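Local coordinates for putative sensory box/GGDEF family protein (Vibrio parahaemolyticus, PDB 3LID) that probably makes cyclic di-GMP from two GTP in response to an outside signal, this chain being its extracellular sensor domain of PDC fold, at residues S47-D52 against T63-M68; Y79-F84 against V169-I174; R83-S88 against R111-R116; K92-Y97 against S107-D112. One frame throughout, in Å; residues are numbered along the deposited sequence.

Interaction 1. Residues S47-D52 against T63-M68; sequences SQSLYD and TILENM
Leu65 lies alongside Leu50, both side chains pointing the same way, and brings its CD2 methyl to 3.9 Å from CD1 of Leu50. Its other branch, Leu65 CD1, turns to the backbone instead and rests 3.8 Å from Leu50 CA. A chi1 of 178° sets CG of Leu65 trans to its own nitrogen and beside the carbonyl carbon, and the end of the side chain nears Leu50. The two residues belong to a helical hairpin of helices 48-55 and 59-76: their segments 48-52 and 63-68 run roughly antiparallel, at 151°, with axes 8.8 Å apart at closest approach. This hairpin packs on the main sheet of the PDC sensor domain, where Leu65 touches Val93 and Leu50 touches Phe84. The close approach at Ser49 is consistent with its small side chain: its CA lies 5.3 Å from Leu65 CA, and its CB meets Ile64 CG2 at 4.3 Å. Met68 closes the same flank with a chain bent at chi2 and chi3; in one of its two modelled conformers CE comes to 3.5 Å from Ser47 OG, but this approach and the very short one to Ser49 OG are doubtful. Ser47 is the N-cap of helix 48-55, and its OG accepts from Leu50 N at 3.1 Å. Within that helix, Gln48 NE2 donates to Asp52 OD1, meeting it on the syn side of the carboxylate.

Interaction 2. Residues Y79-F84 against V169-I174; sequences YKQIRF and VLNVDI. With PO4 (phosphate ion), chain C.
The central antiparallel sheet of the PDC sensor domain has strands 79-86 and 163-173 as neighbours, and this buried contact joins them at 167° between their short segments. Arg83 and Val169 form a hydrogen-bonded pair, with Arg83 N to Val169 O at 2.9 Å and Val169 N returning a bond to Arg83 O. Where the chain turns a corner at Lys80, Lys80 N still reaches Asn171 O at 2.8 Å. One side of the sheet is apolar: Ile82 CG2 meets Leu170 CD2 at 3.6 Å, and the Tyr79 ring touches Leu170 CB and, through CE1, Val172 CG2 at 3.7 Å. Tyr79, Leu170 and Val172 also pack on helix 9-45.

The other side, which also carries Val169, is largely polar. The Arg83 chain bends at chi3 (-70°), which brings NH2 to Asn171 OD1 at 3.0 Å, tilted from both flat groups, whose planes stand 73° apart. Arg83 NH2 also donates to phosphate O3 at 2.8 Å, and Asn171 ND2 grips the same oxygen at 3.0 Å. A water at the guanidinium edge accepts from Arg83 NE and donates to Val169 O and Asn171 OD1, tying side chain to strand. Glu91 and Glu138 give Arg83 and Asn171 second, acidic partners. The phosphate, probably from the crystallisation liquor, also binds Arg153 and Tyr118, and its place over the sheet is consistent with the ligand pocket of PDC domains.

Interaction 3. Residues R83-S88 against R111-R116; sequences RFLDTS and RDKSAR. With PO4 (phosphate ion), chain C.
The end-to-end directions of 83-88 and 111-114 are 55° apart, and the backbones stay well separated: Leu85 CA is 8.2 Å from Lys113 CA, and at the far end Ser88 CA and Ser114 CA are 6.6 Å apart. The gap is bridged by long side chains that line the phosphate site of this PDC sensor domain. The loop is shaped by an Asx turn, Asp112 OD1 accepting from Ser114 N, with a further bond from Ser114 OG, and by a type I turn from Lys113 to Arg116.

Leu85 CD2 packs on Lys113 CB at 4.0 Å, at the root of the lysine. Bent at chi2 (-79°), Lys113 then sends NZ to phosphate O2 at 2.7 Å. On the way its CE lies near the plane of the Arg83 guanidinium, at the edge, while NZ stands off-centre over one face of Arg111. Arg116 meets phosphate O4 edge-on through NH1 at 2.8 Å, with a weaker bond from NH2. The anion, Glu91 (paired with Arg83 and Arg111), Asp140 (with Arg111) and Glu136 (with Arg116) probably offset these gathered charges. At the outer rim a water joins Ser88 O to Asp112 OD1, weakly at the aspartate, and Ser114 CB touches Ser88 O at 3.3 Å.

Interaction 4. Residues K92-Y97 against S107-D112; sequences KVRIKY and SLILRD
Arg94 and Arg111 make the tight centre of this contact between strand 91-98 of the PDC sheet and the loop that follows strand 103-106. Their guanidinium groups lie flat on one another, planes 13° apart and centres 3.7 Å from each other, with Arg111 NH2 over the middle of Arg94, 3.3 Å from its CZ. The Arg94 chain, extended from CG to NE, spans the gap to the loop. Its NH1 then donates to Ile109 O at 2.9 Å with an angle at hydrogen of 148°, which helps to fix the rotation of the group. The stack sits beside acids that should offset its charge: Glu91 and Asp140 hold Arg111 in salt bridges, and Glu91 forms a long, weak pair with Arg94. The backbone is pinned next to this core at Ser107, whose N bonds to Arg94 O at 2.9 Å while its OG accepts from Ile109 N in an ST turn. Leu110 CD2 adds an apolar touch on Arg94 CB at 3.7 Å.

Beyond this core the packing thins. Leu110 CD1 only grazes Lys92 O, at the classic beta bulge where Lys92 and Val93 both face Phe84. On the exposed flank Lys96 CD lies over the opposite face of the Arg94 guanidinium and comes no nearer than 4.1 Å to Ser107 CB. A water there accepts from Arg94 N and donates only weakly to Ser107 O, at 3.4 Å.

From the N terminus, interaction 1 comes first, closing a loop of ten residues that holds the turn between helices 48-55 and 59-76, before any other contact begins. Helix 59-76 leads into strand 79-86, where interaction 2 opens; it closes only at 169-174, spanning 84 intervening residues. Interaction 3 starts within the same strand, sharing Arg83 and Phe84, and ends at 111-116. Interaction 4 falls wholly inside the span of interaction 2 and ends on the same stretch as interaction 3, sharing Arg111 and Asp112 with it. Interaction 1 precedes all three in series. Together they join the helical hairpin, three neighbouring sheet strands and the loop before helix 117-124.

Interaction 1. Residues S47-D52 against T63-M68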
# COMPACT_ATOMS: atom_id res chain seq x y z
N SER A 47 4.61 -22.69 4.82
CA SER A 47 4.19 -23.00 6.14
C SER A 47 3.64 -24.42 6.18
O SER A 47 3.07 -24.95 5.20
CB SER A 47 3.15 -22.01 6.65
OG SER A 47 1.89 -22.32 6.21
N GLN A 48 3.87 -25.02 7.30
CA GLN A 48 3.38 -26.38 7.53
C GLN A 48 1.84 -26.47 7.45
O GLN A 48 1.27 -27.43 6.89
CB GLN A 48 3.82 -26.83 8.94
CG GLN A 48 3.50 -28.31 9.22
CD GLN A 48 4.37 -29.20 8.40
OE1 GLN A 48 5.61 -29.09 8.44
NE2 GLN A 48 3.76 -30.09 7.62
N SER A 49 1.15 -25.48 8.01
CA SER A 49 -0.31 -25.50 8.03
C SER A 49 -0.84 -25.41 6.60
O SER A 49 -1.84 -26.02 6.26
CB SER A 49 -0.89 -24.40 8.95
OG SER A 49 -0.37 -23.10 8.68
N LEU A 50 -0.19 -24.61 5.75
CA LEU A 50 -0.70 -24.54 4.39
C LEU A 50 -0.39 -25.88 3.66
O LEU A 50 -1.26 -26.44 2.96
CB LEU A 50 -0.07 -23.36 3.61
CG LEU A 50 -0.36 -23.26 2.13
CD1 LEU A 50 -1.85 -23.05 1.89
CD2 LEU A 50 0.50 -22.08 1.52
N TYR A 51 0.81 -26.40 3.89
CA TYR A 51 1.23 -27.67 3.28
C TYR A 51 0.24 -28.77 3.69
O TYR A 51 -0.28 -29.51 2.83
CB TYR A 51 2.59 -27.99 3.78
CG TYR A 51 3.00 -29.34 3.33
CD1 TYR A 51 3.41 -29.55 2.04
CD2 TYR A 51 2.92 -30.44 4.22
CE1 TYR A 51 3.81 -30.85 1.62
CE2 TYR A 51 3.30 -31.72 3.82
CZ TYR A 51 3.74 -31.91 2.53
OH TYR A 51 4.09 -33.19 2.12
N ASP A 52 -0.06 -28.82 4.98
CA ASP A 52 -1.02 -29.87 5.44
C ASP A 52 -2.37 -29.80 4.77
O ASP A 52 -2.96 -30.87 4.37
CB ASP A 52 -1.21 -29.85 6.96
CG ASP A 52 0.08 -30.20 7.73
OD1 ASP A 52 1.05 -30.79 7.17
OD2 ASP A 52 0.12 -29.88 8.93
N THR A 63 -9.56 -25.56 8.90
CA THR A 63 -9.73 -24.75 10.15
C THR A 63 -8.39 -24.36 10.76
O THR A 63 -8.21 -23.23 11.22
CB THR A 63 -10.57 -25.56 11.16
OG1 THR A 63 -11.89 -25.69 10.61
CG2 THR A 63 -10.61 -24.90 12.57
N ILE A 64 -7.46 -25.29 10.82
CA ILE A 64 -6.17 -24.99 11.37
C ILE A 64 -5.50 -23.85 10.55
O ILE A 64 -4.93 -22.90 11.14
CB ILE A 64 -5.30 -26.24 11.38
CG1 ILE A 64 -5.90 -27.15 12.49
CG2 ILE A 64 -3.84 -25.95 11.66
CD1 ILE A 64 -5.33 -28.60 12.36
N LEU A 65 -5.58 -23.97 9.22
CA LEU A 65 -4.97 -22.96 8.33
C LEU A 65 -5.66 -21.60 8.57
O LEU A 65 -4.99 -20.58 8.74
CB LEU A 65 -5.15 -23.35 6.87
CG LEU A 65 -4.59 -22.36 5.87
CD1 LEU A 65 -3.08 -22.17 6.10
CD2 LEU A 65 -4.81 -22.94 4.43
N GLU A 66 -7.00 -21.58 8.60
CA GLU A 66 -7.75 -20.35 8.76
C GLU A 66 -7.39 -19.68 10.11
O GLU A 66 -7.19 -18.46 10.18
CB GLU A 66 -9.22 -20.63 8.79
CG GLU A 66 -9.78 -20.90 7.34
CD GLU A 66 -11.25 -21.35 7.32
OE1 GLU A 66 -11.76 -21.84 8.36
OE2 GLU A 66 -11.86 -21.15 6.25
N ASN A 67 -7.30 -20.48 11.16
CA ASN A 67 -6.96 -19.93 12.48
C ASN A 67 -5.57 -19.33 12.46
O ASN A 67 -5.34 -18.28 13.09
CB ASN A 67 -7.10 -21.02 13.57
CG ASN A 67 -8.56 -21.35 13.82
OD1 ASN A 67 -9.41 -20.63 13.38
ND2 ASN A 67 -8.85 -22.47 14.47
N MET A 68 -4.62 -20.00 11.78
CA MET A 68 -3.28 -19.49 11.69
C MET A 68 -3.27 -18.16 10.93
O MET A 68 -2.66 -17.13 11.40
CB MET A 68 -2.39 -20.52 10.99
CG MET A 68 -0.90 -20.25 11.02
SD MET A 68 -0.26 -19.24 9.69
CE MET A 68 -0.18 -20.40 8.24

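Interaction 2. Residues Y79-F84 against V169-I174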
# COMPACT_ATOMS: atom_id res chain seq x y z
N TYR A 79 -2.33 -6.63 6.36
CA TYR A 79 -3.06 -7.45 5.33
C TYR A 79 -4.56 -7.35 5.50
O TYR A 79 -5.07 -7.66 6.57
CB TYR A 79 -2.64 -8.92 5.37
CG TYR A 79 -1.17 -9.09 5.23
CD1 TYR A 79 -0.56 -8.93 3.99
CD2 TYR A 79 -0.35 -9.35 6.36
CE1 TYR A 79 0.82 -9.06 3.84
CE2 TYR A 79 1.03 -9.49 6.20
CZ TYR A 79 1.60 -9.28 4.96
OH TYR A 79 2.96 -9.40 4.80
N LYS A 80 -5.24 -6.84 4.47
CA LYS A 80 -6.68 -6.75 4.47
C LYS A 80 -7.31 -8.14 4.12
O LYS A 80 -8.38 -8.47 4.60
CB LYS A 80 -7.09 -5.67 3.49
CG LYS A 80 -8.58 -5.41 3.59
CD LYS A 80 -8.88 -3.96 3.21
CE LYS A 80 -10.33 -3.64 3.43
NZ LYS A 80 -11.15 -4.39 2.42
N GLN A 81 -6.59 -8.94 3.37
CA GLN A 81 -7.02 -10.31 3.10
C GLN A 81 -5.83 -11.16 2.92
O GLN A 81 -4.80 -10.69 2.51
CB GLN A 81 -7.76 -10.39 1.69
CG GLN A 81 -9.01 -9.52 1.65
CD GLN A 81 -9.70 -9.68 0.29
OE1 GLN A 81 -9.57 -8.83 -0.62
NE2 GLN A 81 -10.36 -10.81 0.14
N ILE A 82 -5.99 -12.47 3.21
CA ILE A 82 -4.97 -13.46 2.97
C ILE A 82 -5.77 -14.64 2.37
O ILE A 82 -6.74 -15.09 2.99
CB ILE A 82 -4.30 -13.94 4.26
CG1 ILE A 82 -3.59 -12.70 4.90
CG2 ILE A 82 -3.25 -15.08 3.94
CD1 ILE A 82 -2.99 -13.09 6.29
N ARG A 83 -5.40 -15.03 1.15
CA ARG A 83 -6.20 -16.01 0.43
C ARG A 83 -5.34 -17.07 -0.22
O ARG A 83 -4.17 -16.89 -0.56
CB ARG A 83 -6.88 -15.32 -0.72
CG ARG A 83 -8.05 -14.41 -0.22
CD ARG A 83 -8.76 -13.68 -1.41
NE ARG A 83 -7.82 -12.66 -1.94
CZ ARG A 83 -8.12 -11.87 -2.98
NH1 ARG A 83 -9.32 -12.00 -3.62
NH2 ARG A 83 -7.26 -10.92 -3.37
N PHE A 84 -6.00 -18.21 -0.46
CA PHE A 84 -5.41 -19.20 -1.33
C PHE A 84 -6.43 -19.40 -2.47
O PHE A 84 -7.64 -19.58 -2.21
CB PHE A 84 -5.20 -20.56 -0.62
CG PHE A 84 -4.49 -21.54 -1.48
CD1 PHE A 84 -3.11 -21.42 -1.68
CD2 PHE A 84 -5.23 -22.49 -2.24
CE1 PHE A 84 -2.43 -22.27 -2.53
CE2 PHE A 84 -4.52 -23.41 -3.15
CZ PHE A 84 -3.12 -23.27 -3.24
N VAL A 169 -2.16 -15.36 -2.09
CA VAL A 169 -2.33 -13.96 -2.44
C VAL A 169 -2.53 -13.20 -1.16
O VAL A 169 -3.40 -13.53 -0.34
CB VAL A 169 -3.60 -13.75 -3.29
CG1 VAL A 169 -3.76 -12.27 -3.65
CG2 VAL A 169 -3.51 -14.58 -4.61
N LEU A 170 -1.74 -12.12 -0.99
CA LEU A 170 -1.88 -11.33 0.24
C LEU A 170 -2.20 -9.90 -0.16
O LEU A 170 -1.49 -9.36 -0.96
CB LEU A 170 -0.49 -11.33 1.00
CG LEU A 170 0.21 -12.71 1.01
CD1 LEU A 170 1.61 -12.56 1.59
CD2 LEU A 170 -0.69 -13.61 1.90
N ASN A 171 -3.22 -9.31 0.38
CA ASN A 171 -3.61 -7.95 -0.02
C ASN A 171 -3.07 -7.02 1.05
O ASN A 171 -3.66 -6.88 2.12
CB ASN A 171 -5.14 -7.81 -0.11
CG ASN A 171 -5.67 -8.40 -1.37
OD1 ASN A 171 -5.21 -9.48 -1.81
ND2 ASN A 171 -6.61 -7.70 -2.01
N VAL A 172 -2.01 -6.33 0.67
CA VAL A 172 -1.41 -5.28 1.54
C VAL A 172 -2.25 -4.02 1.43
O VAL A 172 -2.54 -3.51 0.33
CB VAL A 172 0.06 -5.05 1.15
CG1 VAL A 172 0.61 -3.83 1.97
CG2 VAL A 172 0.92 -6.36 1.35
N ASP A 173 -2.72 -3.56 2.56
CA ASP A 173 -3.75 -2.52 2.65
C ASP A 173 -3.06 -1.12 2.68
O ASP A 173 -2.42 -0.70 3.67
CB ASP A 173 -4.46 -2.80 3.97
CG ASP A 173 -5.53 -1.76 4.31
OD1 ASP A 173 -5.68 -0.75 3.64
OD2 ASP A 173 -6.21 -1.99 5.31
N ILE A 174 -3.05 -0.47 1.52
CA ILE A 174 -2.39 0.86 1.42
C ILE A 174 -3.07 1.94 2.28
O ILE A 174 -2.39 2.83 2.83
CB ILE A 174 -2.40 1.28 -0.07
CG1 ILE A 174 -1.56 0.28 -0.93
CG2 ILE A 174 -1.83 2.71 -0.27
CD1 ILE A 174 -0.03 0.15 -0.50
P PO4 C . -9.37 -8.39 -4.88
O1 PO4 C . -10.21 -8.31 -3.59
O2 PO4 C . -9.83 -9.70 -5.53
O3 PO4 C . -7.89 -8.49 -4.59
O4 PO4 C . -9.68 -7.21 -5.79
O HOH W 1 -5.54 -11.79 -0.44

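Interaction 3. Residues R83-S88 against R111-R116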
# COMPACT_ATOMS: atom_id res chain seq x y z
N ARG A 83 -5.40 -15.03 1.15
CA ARG A 83 -6.20 -16.01 0.43
C ARG A 83 -5.34 -17.07 -0.22
O ARG A 83 -4.17 -16.89 -0.56
CB ARG A 83 -6.88 -15.32 -0.72
CG ARG A 83 -8.05 -14.41 -0.22
CD ARG A 83 -8.76 -13.68 -1.41
NE ARG A 83 -7.82 -12.66 -1.94
CZ ARG A 83 -8.12 -11.87 -2.98
NH1 ARG A 83 -9.32 -12.00 -3.62
NH2 ARG A 83 -7.26 -10.92 -3.37
N PHE A 84 -6.00 -18.21 -0.46
CA PHE A 84 -5.41 -19.20 -1.33
C PHE A 84 -6.43 -19.40 -2.47
O PHE A 84 -7.64 -19.58 -2.21
CB PHE A 84 -5.20 -20.56 -0.62
CG PHE A 84 -4.49 -21.54 -1.48
CD1 PHE A 84 -3.11 -21.42 -1.68
CD2 PHE A 84 -5.23 -22.49 -2.24
CE1 PHE A 84 -2.43 -22.27 -2.53
CE2 PHE A 84 -4.52 -23.41 -3.15
CZ PHE A 84 -3.12 -23.27 -3.24
N LEU A 85 -5.97 -19.23 -3.71
CA LEU A 85 -6.79 -19.48 -4.93
C LEU A 85 -6.28 -20.78 -5.55
O LEU A 85 -5.09 -21.05 -5.61
CB LEU A 85 -6.61 -18.33 -5.98
CG LEU A 85 -7.42 -17.05 -5.69
CD1 LEU A 85 -7.11 -16.41 -4.34
CD2 LEU A 85 -6.98 -16.00 -6.84
N ASP A 86 -7.22 -21.57 -6.08
CA ASP A 86 -6.72 -22.79 -6.73
C ASP A 86 -6.21 -22.48 -8.13
O ASP A 86 -6.22 -21.28 -8.56
CB ASP A 86 -7.83 -23.84 -6.69
CG ASP A 86 -9.05 -23.52 -7.57
OD1 ASP A 86 -9.08 -22.62 -8.47
OD2 ASP A 86 -10.10 -24.23 -7.34
N THR A 87 -5.81 -23.52 -8.88
CA THR A 87 -5.21 -23.21 -10.18
C THR A 87 -6.19 -22.62 -11.16
O THR A 87 -5.79 -21.96 -12.10
CB THR A 87 -4.53 -24.45 -10.84
OG1 THR A 87 -5.54 -25.47 -10.96
CG2 THR A 87 -3.41 -24.94 -9.96
N SER A 88 -7.49 -22.79 -10.95
CA SER A 88 -8.48 -22.18 -11.83
C SER A 88 -8.80 -20.74 -11.49
O SER A 88 -9.54 -20.05 -12.22
CB SER A 88 -9.78 -23.04 -11.85
OG SER A 88 -10.49 -22.85 -10.62
N ARG A 111 -15.02 -16.52 -4.55
CA ARG A 111 -15.35 -16.13 -5.93
C ARG A 111 -14.31 -16.62 -6.91
O ARG A 111 -13.17 -16.96 -6.56
CB ARG A 111 -15.33 -14.61 -6.04
CG ARG A 111 -16.50 -13.91 -5.34
CD ARG A 111 -16.20 -13.55 -3.87
NE ARG A 111 -14.86 -13.03 -3.50
CZ ARG A 111 -14.49 -11.74 -3.37
NH1 ARG A 111 -15.34 -10.72 -3.60
NH2 ARG A 111 -13.27 -11.48 -3.01
N ASP A 112 -14.75 -16.68 -8.18
CA ASP A 112 -13.80 -16.98 -9.26
C ASP A 112 -13.12 -15.69 -9.71
O ASP A 112 -13.77 -14.79 -10.27
CB ASP A 112 -14.67 -17.52 -10.42
CG ASP A 112 -13.89 -17.77 -11.66
OD1 ASP A 112 -12.67 -17.51 -11.74
OD2 ASP A 112 -14.55 -18.31 -12.56
N LYS A 113 -11.79 -15.58 -9.46
CA LYS A 113 -11.01 -14.37 -9.75
C LYS A 113 -10.23 -14.51 -11.04
O LYS A 113 -9.31 -13.73 -11.33
CB LYS A 113 -10.04 -14.11 -8.62
CG LYS A 113 -10.77 -13.72 -7.38
CD LYS A 113 -11.22 -12.23 -7.41
CE LYS A 113 -12.13 -11.94 -6.23
NZ LYS A 113 -12.41 -10.42 -6.10
N SER A 114 -10.59 -15.55 -11.82
CA SER A 114 -9.77 -15.81 -12.99
C SER A 114 -9.74 -14.72 -14.06
O SER A 114 -8.77 -14.72 -14.89
CB SER A 114 -10.14 -17.16 -13.60
OG SER A 114 -11.46 -17.07 -14.12
N ALA A 115 -10.72 -13.81 -14.09
CA ALA A 115 -10.73 -12.73 -15.10
C ALA A 115 -9.82 -11.56 -14.71
O ALA A 115 -9.50 -10.71 -15.56
CB ALA A 115 -12.13 -12.21 -15.30
N ARG A 116 -9.32 -11.55 -13.47
CA ARG A 116 -8.53 -10.42 -13.02
C ARG A 116 -7.13 -10.46 -13.58
O ARG A 116 -6.50 -11.51 -13.64
CB ARG A 116 -8.42 -10.45 -11.51
CG ARG A 116 -9.82 -10.07 -10.84
CD ARG A 116 -10.29 -8.64 -11.15
NE ARG A 116 -9.42 -7.62 -10.46
CZ ARG A 116 -9.52 -7.31 -9.16
NH1 ARG A 116 -10.42 -7.94 -8.34
NH2 ARG A 116 -8.66 -6.36 -8.64
P PO4 C . -9.37 -8.39 -4.88
O1 PO4 C . -10.21 -8.31 -3.59
O2 PO4 C . -9.83 -9.70 -5.53
O3 PO4 C . -7.89 -8.49 -4.59
O4 PO4 C . -9.68 -7.21 -5.79
O HOH W 2 -11.97 -20.19 -11.88

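Interaction 4. Residues K92-Y97 against S107-D112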
# COMPACT_ATOMS: atom_id res chain seq x y z
N LYS A 92 -10.29 -20.45 -2.41
CA LYS A 92 -10.55 -21.69 -1.63
C LYS A 92 -10.42 -21.34 -0.13
O LYS A 92 -11.15 -21.94 0.74
CB LYS A 92 -9.54 -22.76 -1.94
CG LYS A 92 -9.52 -23.19 -3.45
CD LYS A 92 -10.82 -23.82 -3.84
CE LYS A 92 -11.07 -24.98 -2.91
NZ LYS A 92 -11.97 -25.89 -3.59
N VAL A 93 -9.53 -20.39 0.19
CA VAL A 93 -9.31 -20.02 1.61
C VAL A 93 -9.27 -18.52 1.60
O VAL A 93 -8.57 -17.93 0.77
CB VAL A 93 -7.98 -20.50 2.19
CG1 VAL A 93 -7.99 -20.21 3.70
CG2 VAL A 93 -7.84 -22.07 2.03
N ARG A 94 -10.09 -17.89 2.44
CA ARG A 94 -10.12 -16.43 2.41
C ARG A 94 -10.28 -15.88 3.83
O ARG A 94 -11.35 -16.04 4.45
CB ARG A 94 -11.33 -16.00 1.57
CG ARG A 94 -11.51 -14.48 1.50
CD ARG A 94 -12.51 -14.10 0.40
NE ARG A 94 -12.59 -12.65 0.31
CZ ARG A 94 -13.73 -11.95 0.20
NH1 ARG A 94 -14.95 -12.53 0.14
NH2 ARG A 94 -13.64 -10.60 0.15
N ILE A 95 -9.21 -15.27 4.33
CA ILE A 95 -9.29 -14.63 5.66
C ILE A 95 -9.36 -13.16 5.35
O ILE A 95 -8.60 -12.67 4.53
CB ILE A 95 -8.01 -14.99 6.46
CG1 ILE A 95 -8.02 -16.49 6.91
CG2 ILE A 95 -7.73 -14.01 7.61
CD1 ILE A 95 -9.22 -17.04 7.36
N LYS A 96 -10.25 -12.48 6.06
CA LYS A 96 -10.41 -11.01 5.92
C LYS A 96 -10.07 -10.41 7.28
O LYS A 96 -10.37 -11.02 8.32
CB LYS A 96 -11.84 -10.60 5.53
CG LYS A 96 -12.20 -11.23 4.17
CD LYS A 96 -13.61 -10.93 3.88
CE LYS A 96 -13.69 -9.38 3.50
NZ LYS A 96 -15.05 -9.01 2.90
N TYR A 97 -9.48 -9.20 7.25
CA TYR A 97 -9.09 -8.55 8.51
C TYR A 97 -9.52 -7.11 8.43
O TYR A 97 -9.40 -6.42 7.35
CB TYR A 97 -7.55 -8.68 8.72
CG TYR A 97 -7.06 -7.80 9.86
CD1 TYR A 97 -7.32 -8.17 11.19
CD2 TYR A 97 -6.36 -6.64 9.58
CE1 TYR A 97 -6.85 -7.40 12.25
CE2 TYR A 97 -5.87 -5.81 10.62
CZ TYR A 97 -6.12 -6.22 11.93
OH TYR A 97 -5.63 -5.41 12.94
N SER A 107 -14.04 -16.19 5.44
CA SER A 107 -15.33 -15.95 4.78
C SER A 107 -15.70 -17.14 3.92
O SER A 107 -14.78 -17.78 3.29
CB SER A 107 -15.17 -14.73 3.83
OG SER A 107 -16.34 -14.42 3.09
N LEU A 108 -17.01 -17.35 3.79
CA LEU A 108 -17.44 -18.37 2.87
C LEU A 108 -17.87 -17.72 1.56
O LEU A 108 -18.38 -18.45 0.64
CB LEU A 108 -18.67 -19.11 3.48
CG LEU A 108 -18.36 -19.97 4.70
CD1 LEU A 108 -19.74 -20.39 5.29
CD2 LEU A 108 -17.54 -21.15 4.37
N ILE A 109 -17.58 -16.42 1.39
CA ILE A 109 -17.96 -15.73 0.15
C ILE A 109 -16.72 -15.93 -0.76
O ILE A 109 -15.73 -15.19 -0.60
CB ILE A 109 -18.29 -14.25 0.33
CG1 ILE A 109 -19.57 -14.12 1.22
CG2 ILE A 109 -18.59 -13.60 -1.03
CD1 ILE A 109 -19.78 -12.72 1.72
N LEU A 110 -16.73 -17.00 -1.59
CA LEU A 110 -15.57 -17.43 -2.34
C LEU A 110 -15.87 -17.23 -3.83
O LEU A 110 -16.89 -17.72 -4.32
CB LEU A 110 -15.25 -18.87 -2.04
CG LEU A 110 -14.94 -19.08 -0.57
CD1 LEU A 110 -14.74 -20.56 -0.25
CD2 LEU A 110 -13.64 -18.31 -0.17
N ARG A 111 -15.02 -16.52 -4.55
CA ARG A 111 -15.35 -16.13 -5.93
C ARG A 111 -14.31 -16.62 -6.91
O ARG A 111 -13.17 -16.96 -6.56
CB ARG A 111 -15.33 -14.61 -6.04
CG ARG A 111 -16.50 -13.91 -5.34
CD ARG A 111 -16.20 -13.55 -3.87
NE ARG A 111 -14.86 -13.03 -3.50
CZ ARG A 111 -14.49 -11.74 -3.37
NH1 ARG A 111 -15.34 -10.72 -3.60
NH2 ARG A 111 -13.27 -11.48 -3.01
N ASP A 112 -14.75 -16.68 -8.18
CA ASP A 112 -13.80 -16.98 -9.26
C ASP A 112 -13.12 -15.69 -9.71
O ASP A 112 -13.77 -14.79 -10.27
CB ASP A 112 -14.67 -17.52 -10.42
CG ASP A 112 -13.89 -17.77 -11.66
OD1 ASP A 112 -12.67 -17.51 -11.74
OD2 ASP A 112 -14.55 -18.31 -12.56
O HOH W 3 -11.90 -19.52 3.97